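Beta-Ala-His dipeptidase (Homo sapiens, PDB 3DLJ) hydrolyses Xaa-His dipeptides, above all carnosine and anserine, as a secreted, homodimeric metallopeptidase of the M20 family that carries two zinc ions per subunit. Local coordinates at residues Val73-Pro77 with Ile88-Ile92; Glu131-Leu136 with Glu460-Arg464; Glu249-Leu254 with Ile343-Gly349. All coordinates share one frame; numbering follows the deposited sequence.

Interaction 1: Val73-Pro77 with Ile88-Ile92; sequences VDMGP and IPPVI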
ATOM      1  N   VAL A  73       5.113 -14.597 -16.568  1.00 42.58           N
ATOM      2  CA  VAL A  73       3.875 -14.717 -17.337  1.00 42.72           C
ATOM      3  C   VAL A  73       3.593 -13.454 -18.159  1.00 43.08           C
ATOM      4  O   VAL A  73       3.466 -12.355 -17.604  1.00 42.52           O
ATOM      5  CB  VAL A  73       2.670 -14.950 -16.378  1.00 42.85           C
ATOM      6  CG1 VAL A  73       1.354 -15.050 -17.152  1.00 42.07           C
ATOM      7  CG2 VAL A  73       2.905 -16.176 -15.498  1.00 42.49           C
ATOM      8  N   ASP A  74       3.471 -13.620 -19.474  1.00 43.83           N
ATOM      9  CA  ASP A  74       3.132 -12.517 -20.364  1.00 44.54           C
ATOM     10  C   ASP A  74       1.720 -11.999 -20.032  1.00 45.12           C
ATOM     11  O   ASP A  74       0.757 -12.774 -19.986  1.00 45.50           O
ATOM     12  CB  ASP A  74       3.258 -12.958 -21.832  1.00 44.97           C
ATOM     13  N   MET A  75       1.607 -10.701 -19.764  1.00 45.00           N
ATOM     14  CA  MET A  75       0.345 -10.125 -19.298  1.00 45.55           C
ATOM     15  C   MET A  75      -0.447  -9.339 -20.367  1.00 45.99           C
ATOM     16  O   MET A  75      -1.606  -8.970 -20.137  1.00 45.41           O
ATOM     17  CB  MET A  75       0.582  -9.240 -18.064  1.00 45.45           C
ATOM     18  CG  MET A  75       1.269  -9.941 -16.888  1.00 44.69           C
ATOM     19  SD  MET A  75       0.354 -11.372 -16.291  1.00 41.81           S
ATOM     20  CE  MET A  75      -0.917 -10.587 -15.291  1.00 40.55           C
ATOM     21  N   GLY A  76       0.179  -9.088 -21.520  1.00 46.62           N
ATOM     22  CA  GLY A  76      -0.469  -8.360 -22.617  1.00 47.29           C
ATOM     23  C   GLY A  76      -0.587  -6.859 -22.372  1.00 47.89           C
ATOM     24  O   GLY A  76       0.012  -6.349 -21.435  1.00 47.59           O
ATOM     25  N   PRO A  77      -1.358  -6.141 -23.228  1.00 48.44           N
ATOM     26  CA  PRO A  77      -1.484  -4.671 -23.206  1.00 48.60           C
ATOM     27  C   PRO A  77      -2.322  -4.051 -22.081  1.00 49.04           C
ATOM     28  O   PRO A  77      -3.274  -4.660 -21.579  1.00 48.97           O
ATOM     29  CB  PRO A  77      -2.128  -4.342 -24.568  1.00 48.63           C
ATOM     30  CG  PRO A  77      -2.080  -5.634 -25.363  1.00 48.97           C
ATOM     31  CD  PRO A  77      -2.121  -6.726 -24.345  1.00 48.51           C
ATOM     32  N   ILE A  88       2.017  -4.522 -20.272  1.00 43.26           N
ATOM     33  CA  ILE A  88       2.068  -4.772 -18.829  1.00 42.45           C
ATOM     34  C   ILE A  88       3.302  -5.636 -18.557  1.00 41.92           C
ATOM     35  O   ILE A  88       3.598  -6.548 -19.353  1.00 42.20           O
ATOM     36  CB  ILE A  88       0.786  -5.485 -18.333  1.00 42.28           C
ATOM     37  CG1 ILE A  88      -0.453  -4.624 -18.611  1.00 43.16           C
ATOM     38  CG2 ILE A  88       0.844  -5.802 -16.854  1.00 40.91           C
ATOM     39  CD1 ILE A  88      -1.715  -5.468 -18.857  1.00 42.66           C
ATOM     40  N   PRO A  89       4.061  -5.320 -17.474  1.00 40.92           N
ATOM     41  CA  PRO A  89       5.163  -6.164 -17.001  1.00 39.94           C
ATOM     42  C   PRO A  89       4.720  -7.573 -16.613  1.00 39.33           C
ATOM     43  O   PRO A  89       3.621  -7.733 -16.062  1.00 39.42           O
ATOM     44  CB  PRO A  89       5.669  -5.415 -15.756  1.00 39.57           C
ATOM     45  CG  PRO A  89       4.556  -4.538 -15.360  1.00 40.51           C
ATOM     46  CD  PRO A  89       3.973  -4.088 -16.668  1.00 40.40           C
ATOM     47  N   PRO A  90       5.577  -8.586 -16.880  1.00 38.24           N
ATOM     48  CA  PRO A  90       5.210  -9.961 -16.570  1.00 37.66           C
ATOM     49  C   PRO A  90       4.997 -10.159 -15.087  1.00 36.97           C
ATOM     50  O   PRO A  90       5.497  -9.374 -14.269  1.00 37.22           O
ATOM     51  CB  PRO A  90       6.411 -10.790 -17.071  1.00 37.55           C
ATOM     52  CG  PRO A  90       7.552  -9.844 -17.115  1.00 38.04           C
ATOM     53  CD  PRO A  90       6.918  -8.506 -17.488  1.00 38.63           C
ATOM     54  N   VAL A  91       4.209 -11.167 -14.745  1.00 35.92           N
ATOM     55  CA  VAL A  91       4.057 -11.532 -13.362  1.00 35.40           C
ATOM     56  C   VAL A  91       4.994 -12.725 -13.134  1.00 35.49           C
ATOM     57  O   VAL A  91       5.005 -13.673 -13.921  1.00 35.09           O
ATOM     58  CB  VAL A  91       2.598 -11.856 -12.993  1.00 34.96           C
ATOM     59  CG1 VAL A  91       2.542 -12.542 -11.642  1.00 33.90           C
ATOM     60  CG2 VAL A  91       1.751 -10.561 -12.956  1.00 33.26           C
ATOM     61  N   ILE A  92       5.807 -12.649 -12.084  1.00 35.40           N
ATOM     62  CA  ILE A  92       6.607 -13.790 -11.711  1.00 34.90           C
ATOM     63  C   ILE A  92       5.754 -14.743 -10.903  1.00 34.65           C
ATOM     64  O   ILE A  92       5.130 -14.344  -9.918  1.00 34.40           O
ATOM     65  CB  ILE A  92       7.864 -13.392 -10.927  1.00 35.65           C
ATOM     66  CG1 ILE A  92       8.816 -12.636 -11.853  1.00 35.90           C
ATOM     67  CG2 ILE A  92       8.533 -14.649 -10.293  1.00 33.84           C
ATOM     68  CD1 ILE A  92       9.976 -12.023 -11.142  1.00 38.38           C
TER
HETATM   69  O   HOH W   1       4.125  -8.992 -19.619  1.00 30.42           O
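Met75 lies bent against the run from Ile88 to Val91, where the antiparallel edge pairing of the six-stranded mixed sheet of this M20 peptidase gives way to a loop. Its CG sits 3.3 Å from Pro89 O, and its CE ends 3.5 Å from Val91 CG2. The chain reaches there because CG stands anti to the carbonyl carbon (chi1 -56°) and both later torsions bend, bringing the thioether against Val91 CG2 at a slant. At the other end of the residue, Met75 CB packs on Ile88 CG2. Ile88 CD1 reaches the backbone beyond, 3.2 Å from Pro77 O and as near Gly76 O.

The backbones hold these side chains in place. Val73 and Val91 form an antiparallel hydrogen-bonded pair: Val73 N gives a nearly straight bond to Val91 O, while Val91 N donates to a lone pair of Val73 O, in its carbonyl plane. Pro89 and Pro90 have no N-H to offer, so no strand ladder continues through them. The next direct backbone link comes from Ile88 N to Gly76 O (3.0 Å), and between this bond and the valine pair a water accepts from Met75 N and donates to Ile88 O.

Further out, Leu187 of helix 184-191 covers Val73, Met75 and Val91 together, and Met176 lies against Ile88 and Pro89. The Pro89 side chain is about 6 Å from that of Asp112, a probable active-site residue. Beside the paired valines, Val73 O also receives a CA-H contact from Pro90 CA, 3.1 Å away.

Interaction 2: Glu131-Leu136 with Glu460-Arg464; sequences EVDGKL and EKINR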
ATOM      1  N   GLU A 131      21.950   6.102   2.975  1.00 35.69           N
ATOM      2  CA  GLU A 131      21.767   5.803   4.394  1.00 36.23           C
ATOM      3  C   GLU A 131      22.084   7.027   5.213  1.00 36.32           C
ATOM      4  O   GLU A 131      23.143   7.615   5.054  1.00 36.82           O
ATOM      5  CB  GLU A 131      22.652   4.633   4.851  1.00 35.79           C
ATOM      6  CG  GLU A 131      22.323   4.177   6.278  1.00 36.44           C
ATOM      7  CD  GLU A 131      22.855   2.786   6.618  1.00 38.01           C
ATOM      8  OE1 GLU A 131      23.668   2.227   5.847  1.00 41.73           O
ATOM      9  OE2 GLU A 131      22.449   2.241   7.659  1.00 39.27           O
ATOM     10  N   VAL A 132      21.168   7.406   6.093  1.00 37.04           N
ATOM     11  CA  VAL A 132      21.371   8.538   6.995  1.00 37.64           C
ATOM     12  C   VAL A 132      20.864   8.095   8.358  1.00 38.23           C
ATOM     13  O   VAL A 132      19.697   7.738   8.472  1.00 38.67           O
ATOM     14  CB  VAL A 132      20.601   9.827   6.529  1.00 37.54           C
ATOM     15  CG1 VAL A 132      20.817  10.962   7.498  1.00 38.19           C
ATOM     16  CG2 VAL A 132      21.033  10.280   5.097  1.00 36.80           C
ATOM     17  N   ASP A 133      21.740   8.105   9.369  1.00 38.31           N
ATOM     18  CA  ASP A 133      21.415   7.649  10.724  1.00 38.69           C
ATOM     19  C   ASP A 133      20.574   6.350  10.751  1.00 37.96           C
ATOM     20  O   ASP A 133      19.451   6.322  11.275  1.00 37.64           O
ATOM     21  CB  ASP A 133      20.717   8.772  11.518  1.00 39.78           C
ATOM     22  CG  ASP A 133      21.474  10.111  11.459  1.00 41.88           C
ATOM     23  OD1 ASP A 133      22.710  10.120  11.696  1.00 41.97           O
ATOM     24  OD2 ASP A 133      20.817  11.158  11.180  1.00 44.46           O
ATOM     25  N   GLY A 134      21.123   5.284  10.175  1.00 37.03           N
ATOM     26  CA  GLY A 134      20.437   3.997  10.104  1.00 35.97           C
ATOM     27  C   GLY A 134      19.153   3.937   9.276  1.00 35.65           C
ATOM     28  O   GLY A 134      18.437   2.939   9.346  1.00 36.24           O
ATOM     29  N   LYS A 135      18.848   4.983   8.504  1.00 33.99           N
ATOM     30  CA  LYS A 135      17.650   5.004   7.647  1.00 33.61           C
ATOM     31  C   LYS A 135      18.038   4.973   6.161  1.00 32.87           C
ATOM     32  O   LYS A 135      18.876   5.759   5.716  1.00 32.71           O
ATOM     33  CB  LYS A 135      16.806   6.247   7.923  1.00 33.04           C
ATOM     34  CG  LYS A 135      16.346   6.391   9.364  1.00 35.33           C
ATOM     35  CD  LYS A 135      15.813   7.767   9.635  1.00 37.81           C
ATOM     36  CE  LYS A 135      16.897   8.691  10.103  1.00 38.64           C
ATOM     37  NZ  LYS A 135      16.637  10.059   9.566  1.00 43.13           N
ATOM     38  N   LEU A 136      17.433   4.072   5.403  1.00 32.12           N
ATOM     39  CA  LEU A 136      17.798   3.896   3.982  1.00 31.24           C
ATOM     40  C   LEU A 136      16.777   4.596   3.113  1.00 31.22           C
ATOM     41  O   LEU A 136      15.671   4.090   2.932  1.00 30.99           O
ATOM     42  CB  LEU A 136      17.876   2.398   3.619  1.00 30.42           C
ATOM     43  CG  LEU A 136      18.696   1.498   4.561  1.00 28.90           C
ATOM     44  CD1 LEU A 136      18.461  -0.021   4.331  1.00 22.76           C
ATOM     45  CD2 LEU A 136      20.176   1.865   4.430  1.00 26.99           C
ATOM     46  N   GLU A 460      10.881   8.885   1.323  1.00 31.46           N
ATOM     47  CA  GLU A 460      10.632   7.494   1.705  1.00 31.56           C
ATOM     48  C   GLU A 460      11.929   6.810   2.149  1.00 31.42           C
ATOM     49  O   GLU A 460      12.967   7.023   1.559  1.00 31.44           O
ATOM     50  CB  GLU A 460      10.060   6.706   0.512  1.00 30.93           C
ATOM     51  CG  GLU A 460       9.711   5.277   0.885  1.00 28.90           C
ATOM     52  CD  GLU A 460       9.235   4.434  -0.257  1.00 30.13           C
ATOM     53  OE1 GLU A 460       8.879   4.971  -1.351  1.00 28.10           O
ATOM     54  OE2 GLU A 460       9.173   3.201  -0.037  1.00 33.26           O
ATOM     55  N   LYS A 461      11.841   5.970   3.169  1.00 31.41           N
ATOM     56  CA  LYS A 461      12.978   5.184   3.659  1.00 30.82           C
ATOM     57  C   LYS A 461      12.448   3.855   4.190  1.00 30.58           C
ATOM     58  O   LYS A 461      11.242   3.701   4.425  1.00 30.24           O
ATOM     59  CB  LYS A 461      13.696   5.918   4.812  1.00 29.88           C
ATOM     60  CG  LYS A 461      12.716   6.257   5.935  1.00 31.55           C
ATOM     61  CD  LYS A 461      13.322   6.282   7.280  1.00 33.52           C
ATOM     62  CE  LYS A 461      12.293   6.580   8.367  1.00 33.73           C
ATOM     63  NZ  LYS A 461      11.795   5.335   9.008  1.00 31.19           N
ATOM     64  N   ILE A 462      13.365   2.910   4.388  1.00 30.33           N
ATOM     65  CA  ILE A 462      13.176   1.842   5.331  1.00 29.59           C
ATOM     66  C   ILE A 462      14.362   1.922   6.288  1.00 30.20           C
ATOM     67  O   ILE A 462      15.486   2.231   5.852  1.00 29.84           O
ATOM     68  CB  ILE A 462      13.036   0.438   4.659  1.00 29.81           C
ATOM     69  CG1 ILE A 462      12.501  -0.586   5.686  1.00 28.71           C
ATOM     70  CG2 ILE A 462      14.365  -0.018   3.969  1.00 28.96           C
ATOM     71  CD1 ILE A 462      12.178  -1.930   5.121  1.00 29.91           C
ATOM     72  N   ASN A 463      14.124   1.695   7.586  1.00 29.74           N
ATOM     73  CA  ASN A 463      15.239   1.573   8.533  1.00 30.75           C
ATOM     74  C   ASN A 463      16.076   0.317   8.277  1.00 30.48           C
ATOM     75  O   ASN A 463      15.524  -0.756   8.041  1.00 29.44           O
ATOM     76  CB  ASN A 463      14.752   1.579   9.996  1.00 31.04           C
ATOM     77  CG  ASN A 463      13.954   2.821  10.341  1.00 33.53           C
ATOM     78  OD1 ASN A 463      14.068   3.847   9.679  1.00 36.25           O
ATOM     79  ND2 ASN A 463      13.145   2.735  11.384  1.00 35.47           N
ATOM     80  N   ARG A 464      17.405   0.449   8.330  1.00 31.24           N
ATOM     81  CA  ARG A 464      18.295  -0.720   8.213  1.00 32.43           C
ATOM     82  C   ARG A 464      17.905  -1.818   9.217  1.00 32.10           C
ATOM     83  O   ARG A 464      17.887  -3.004   8.879  1.00 32.21           O
ATOM     84  CB  ARG A 464      19.768  -0.322   8.409  1.00 32.49           C
ATOM     85  CG  ARG A 464      20.719  -1.511   8.398  1.00 33.75           C
ATOM     86  CD  ARG A 464      22.143  -1.163   8.857  1.00 33.42           C
ATOM     87  NE  ARG A 464      22.928  -0.601   7.765  1.00 33.08           N
ATOM     88  CZ  ARG A 464      23.718  -1.292   6.946  1.00 33.28           C
ATOM     89  NH1 ARG A 464      24.369  -0.648   5.996  1.00 31.32           N
ATOM     90  NH2 ARG A 464      23.859  -2.611   7.062  1.00 31.47           N
TER
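Ile462 O accepts the shortest bond between the two segments, 2.7 Å from Leu136 N, and Ile462 N returns one to Leu136 O. This hydrogen-bonded pair joins strand 461-463 to a beta hairpin, whose type I' turn from Val132 to Lys135 links the other two strands of a small antiparallel sheet. Gly134, with positive phi in that turn, presents its O to Arg464 N at 2.9 Å, just where strand 461-463 passes into helix 464-482.

Arg464 then reaches back to Glu131 of the hairpin. The guanidinium grips the carboxylate side-on in a two-pronged salt bridge: Arg464 NE meets Glu131 OE2 at 2.9 Å and NH1 meets OE1 at 3.0 Å. Both oxygens use their syn lone pairs and the two planes lie only 17° apart, so the pairing fixes the rotation of both groups. Arg464 CG stands anti to the backbone N (chi1 176°), and the chain turns at chi3 to bring its NE edge round. NH2 has a second acidic partner in Asp25, so Arg464 links the hairpin with the start of helix 24-35.

Lys135 lies alongside Asn463 and crosses Lys461 at a slant, Lys135 CB 3.5 Å from Lys461 CD. Their ammonium groups part company: Lys135 NZ bonds Tyr137 OH, whereas Lys461 NZ has salt bridges to Asp452 and Asp453, which probably offset the nearby like charge. Glu460 pairs with Arg139 through OE1, while its OE2 accepts from Thr142 N and from the backbone N of the zinc ligand Asp143. Lys461 NZ also donates to Asn463 OD1 at 2.8 Å, from above the carbonyl plane.

Interaction 3: Glu249-Leu254 with Ile343-Gly349; sequences EPMADL and IPGRVIG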
ATOM      1  N   GLU A 249     -17.322  30.435 -12.897  1.00 34.79           N
ATOM      2  CA  GLU A 249     -15.991  29.857 -13.029  1.00 33.33           C
ATOM      3  C   GLU A 249     -15.938  28.428 -12.491  1.00 32.62           C
ATOM      4  O   GLU A 249     -16.292  28.193 -11.329  1.00 32.77           O
ATOM      5  CB  GLU A 249     -14.964  30.746 -12.335  1.00 32.74           C
ATOM      6  CG  GLU A 249     -14.930  32.157 -12.875  1.00 32.42           C
ATOM      7  CD  GLU A 249     -13.758  32.970 -12.322  1.00 34.09           C
ATOM      8  OE1 GLU A 249     -13.692  34.184 -12.604  1.00 35.00           O
ATOM      9  OE2 GLU A 249     -12.889  32.397 -11.615  1.00 35.26           O
ATOM     10  N   PRO A 250     -15.512  27.467 -13.343  1.00 32.19           N
ATOM     11  CA  PRO A 250     -15.329  26.079 -12.916  1.00 32.52           C
ATOM     12  C   PRO A 250     -14.638  25.943 -11.548  1.00 32.63           C
ATOM     13  O   PRO A 250     -15.112  25.161 -10.727  1.00 32.83           O
ATOM     14  CB  PRO A 250     -14.467  25.484 -14.058  1.00 31.95           C
ATOM     15  CG  PRO A 250     -14.998  26.205 -15.257  1.00 30.66           C
ATOM     16  CD  PRO A 250     -15.170  27.628 -14.774  1.00 31.57           C
ATOM     17  N   MET A 251     -13.552  26.696 -11.308  1.00 33.55           N
ATOM     18  CA  MET A 251     -12.856  26.650  -9.998  1.00 34.03           C
ATOM     19  C   MET A 251     -13.740  27.082  -8.821  1.00 34.49           C
ATOM     20  O   MET A 251     -13.650  26.504  -7.732  1.00 35.18           O
ATOM     21  CB  MET A 251     -11.585  27.480  -9.994  1.00 33.17           C
ATOM     22  CG  MET A 251     -10.385  26.790 -10.578  1.00 34.52           C
ATOM     23  SD  MET A 251      -9.823  25.327  -9.685  1.00 38.04           S
ATOM     24  CE  MET A 251      -8.939  26.029  -8.274  1.00 34.40           C
ATOM     25  N   ALA A 252     -14.580  28.096  -9.026  1.00 34.64           N
ATOM     26  CA  ALA A 252     -15.468  28.557  -7.964  1.00 35.03           C
ATOM     27  C   ALA A 252     -16.499  27.458  -7.592  1.00 35.13           C
ATOM     28  O   ALA A 252     -16.739  27.232  -6.423  1.00 36.42           O
ATOM     29  CB  ALA A 252     -16.167  29.882  -8.366  1.00 34.26           C
ATOM     30  N   ASP A 253     -17.083  26.797  -8.599  1.00 34.74           N
ATOM     31  CA  ASP A 253     -17.987  25.663  -8.422  1.00 34.43           C
ATOM     32  C   ASP A 253     -17.281  24.470  -7.727  1.00 33.78           C
ATOM     33  O   ASP A 253     -17.787  23.923  -6.757  1.00 33.81           O
ATOM     34  CB  ASP A 253     -18.568  25.215  -9.783  1.00 34.95           C
ATOM     35  CG  ASP A 253     -19.576  26.208 -10.386  1.00 37.19           C
ATOM     36  OD1 ASP A 253     -20.126  27.051  -9.641  1.00 39.85           O
ATOM     37  OD2 ASP A 253     -19.827  26.136 -11.631  1.00 36.97           O
ATOM     38  N   LEU A 254     -16.106  24.092  -8.219  1.00 32.53           N
ATOM     39  CA  LEU A 254     -15.375  22.956  -7.658  1.00 32.44           C
ATOM     40  C   LEU A 254     -14.979  23.167  -6.212  1.00 31.90           C
ATOM     41  O   LEU A 254     -15.176  22.273  -5.377  1.00 32.95           O
ATOM     42  CB  LEU A 254     -14.156  22.582  -8.530  1.00 32.70           C
ATOM     43  CG  LEU A 254     -13.281  21.402  -8.072  1.00 32.77           C
ATOM     44  CD1 LEU A 254     -14.110  20.090  -7.970  1.00 31.96           C
ATOM     45  CD2 LEU A 254     -12.052  21.203  -8.962  1.00 31.07           C
ATOM     46  N   ILE A 343      -8.341  31.734 -15.600  1.00 30.12           N
ATOM     47  CA  ILE A 343      -9.554  31.034 -15.181  1.00 30.03           C
ATOM     48  C   ILE A 343      -9.562  29.682 -15.928  1.00 30.51           C
ATOM     49  O   ILE A 343      -9.817  29.653 -17.118  1.00 29.96           O
ATOM     50  CB  ILE A 343     -10.822  31.823 -15.593  1.00 30.36           C
ATOM     51  CG1 ILE A 343     -10.912  33.163 -14.854  1.00 26.93           C
ATOM     52  CG2 ILE A 343     -12.091  30.988 -15.403  1.00 28.45           C
ATOM     53  CD1 ILE A 343     -11.814  34.156 -15.576  1.00 30.52           C
ATOM     54  N   PRO A 344      -9.240  28.573 -15.232  1.00 31.15           N
ATOM     55  CA  PRO A 344      -9.308  27.212 -15.807  1.00 31.43           C
ATOM     56  C   PRO A 344     -10.684  26.913 -16.405  1.00 31.66           C
ATOM     57  O   PRO A 344     -11.685  27.231 -15.783  1.00 31.52           O
ATOM     58  CB  PRO A 344      -9.053  26.308 -14.591  1.00 31.03           C
ATOM     59  CG  PRO A 344      -8.258  27.161 -13.656  1.00 31.03           C
ATOM     60  CD  PRO A 344      -8.755  28.556 -13.832  1.00 31.34           C
ATOM     61  N   GLY A 345     -10.728  26.329 -17.600  1.00 31.86           N
ATOM     62  CA  GLY A 345     -11.994  26.007 -18.247  1.00 32.68           C
ATOM     63  C   GLY A 345     -12.586  24.684 -17.767  1.00 33.63           C
ATOM     64  O   GLY A 345     -13.794  24.514 -17.714  1.00 34.32           O
ATOM     65  N   ARG A 346     -11.732  23.742 -17.390  1.00 34.33           N
ATOM     66  CA  ARG A 346     -12.182  22.417 -17.006  1.00 34.79           C
ATOM     67  C   ARG A 346     -11.271  21.903 -15.917  1.00 33.42           C
ATOM     68  O   ARG A 346     -10.051  21.784 -16.105  1.00 33.08           O
ATOM     69  CB  ARG A 346     -12.093  21.470 -18.222  1.00 35.05           C
ATOM     70  CG  ARG A 346     -13.040  20.294 -18.177  1.00 36.47           C
ATOM     71  CD  ARG A 346     -12.838  19.411 -19.429  1.00 38.38           C
ATOM     72  NE  ARG A 346     -11.919  18.324 -19.117  1.00 45.85           N
ATOM     73  CZ  ARG A 346     -12.144  17.050 -19.416  1.00 49.67           C
ATOM     74  NH1 ARG A 346     -11.252  16.115 -19.063  1.00 48.96           N
ATOM     75  NH2 ARG A 346     -13.259  16.717 -20.075  1.00 50.04           N
ATOM     76  N   VAL A 347     -11.874  21.568 -14.787  1.00 32.36           N
ATOM     77  CA  VAL A 347     -11.127  21.145 -13.610  1.00 31.25           C
ATOM     78  C   VAL A 347     -11.746  19.879 -13.012  1.00 31.58           C
ATOM     79  O   VAL A 347     -12.962  19.650 -13.142  1.00 31.72           O
ATOM     80  CB  VAL A 347     -11.106  22.281 -12.549  1.00 31.45           C
ATOM     81  CG1 VAL A 347     -10.238  23.423 -13.018  1.00 29.31           C
ATOM     82  CG2 VAL A 347     -12.537  22.785 -12.285  1.00 28.19           C
ATOM     83  N   ILE A 348     -10.908  19.055 -12.381  1.00 30.74           N
ATOM     84  CA  ILE A 348     -11.342  17.803 -11.761  1.00 30.45           C
ATOM     85  C   ILE A 348     -10.828  17.742 -10.319  1.00 30.37           C
ATOM     86  O   ILE A 348      -9.616  17.681 -10.079  1.00 29.65           O
ATOM     87  CB  ILE A 348     -10.838  16.516 -12.550  1.00 30.75           C
ATOM     88  CG1 ILE A 348     -11.023  16.667 -14.069  1.00 30.45           C
ATOM     89  CG2 ILE A 348     -11.590  15.233 -12.088  1.00 28.85           C
ATOM     90  CD1 ILE A 348     -10.621  15.440 -14.861  1.00 29.91           C
ATOM     91  N   GLY A 349     -11.751  17.757  -9.367  1.00 30.06           N
ATOM     92  CA  GLY A 349     -11.410  17.582  -7.971  1.00 30.51           C
ATOM     93  C   GLY A 349     -11.238  16.102  -7.677  1.00 31.57           C
ATOM     94  O   GLY A 349     -11.945  15.269  -8.240  1.00 32.18           O
TER
HETATM   95  O   HOH W   2     -12.217  28.337 -13.196  1.00 23.16           O
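Helix 250-254 lies nearly parallel to strand 346-349, their axes 19° apart and 8.4 Å at closest approach, with no direct hydrogen bond between the segments. It is the opening turn of a helix laid on the mixed sheet to which strands 216-232 and 324-331 also belong, a helix-on-sheet packing centred on Val347.

The isopropyl group of Val347 is held by three side chains of the helix. Its CG2 lies 3.7 Å from Leu254 CD2 and 3.8 Å from Pro250 CB, and its CG1 approaches the sulfur of Met251. Leu254 points its CG away from its own backbone N (chi1 -180°), which carries both methyls down to the strand, Leu254 CD2 reaching Gly349 N at 3.5 Å. A side chain on Gly349 would collide there: a CB would come within clashing distance of Leu254 CD1. Ile330 of strand 324-331 adds to the same cluster, touching Met251, Leu254 and Val347.

Toward the helix N-terminus the fit turns to proline and backbone. Pro250 presses its CG to 3.2 Å from Gly345 O, while Met251 CG rests on Pro344 CG. Glu249, at the N-cap position, runs its extended side chain across that of Ile343 at about a right angle, with Glu249 OE1 3.5 Å from Ile343 CD1. An alanine at Glu249 is likely to uncover the CG1 and CD1 atoms of Ile343 and open a gap beside the first helical turn.

Where the helix starts, one ordered water makes up for the missing direct hydrogen bond and bridges the two segments, accepting from Met251 N at 2.8 Å and donating to Pro344 O.

In the fold
The three contacts are well separated. The centres of interactions 1 and 2 are about 32 Å apart, those of interactions 1 and 3 about 38 Å, and those of interactions 2 and 3 about 41 Å. Interactions 1 and 2 approach the metal centre from different parts of the chain. In interaction 1, the Pro89 side chain is about 14 Å from a bound zinc ion; in interaction 2, that of Glu460 is about 7 Å from one and about 4 Å from the side chain of the zinc ligand Asp143. Interaction 3 lies away from these sites, on another sheet, yet its segments fall in sequence between the two that interaction 2 brings together. Interaction 1 is complete before either begins.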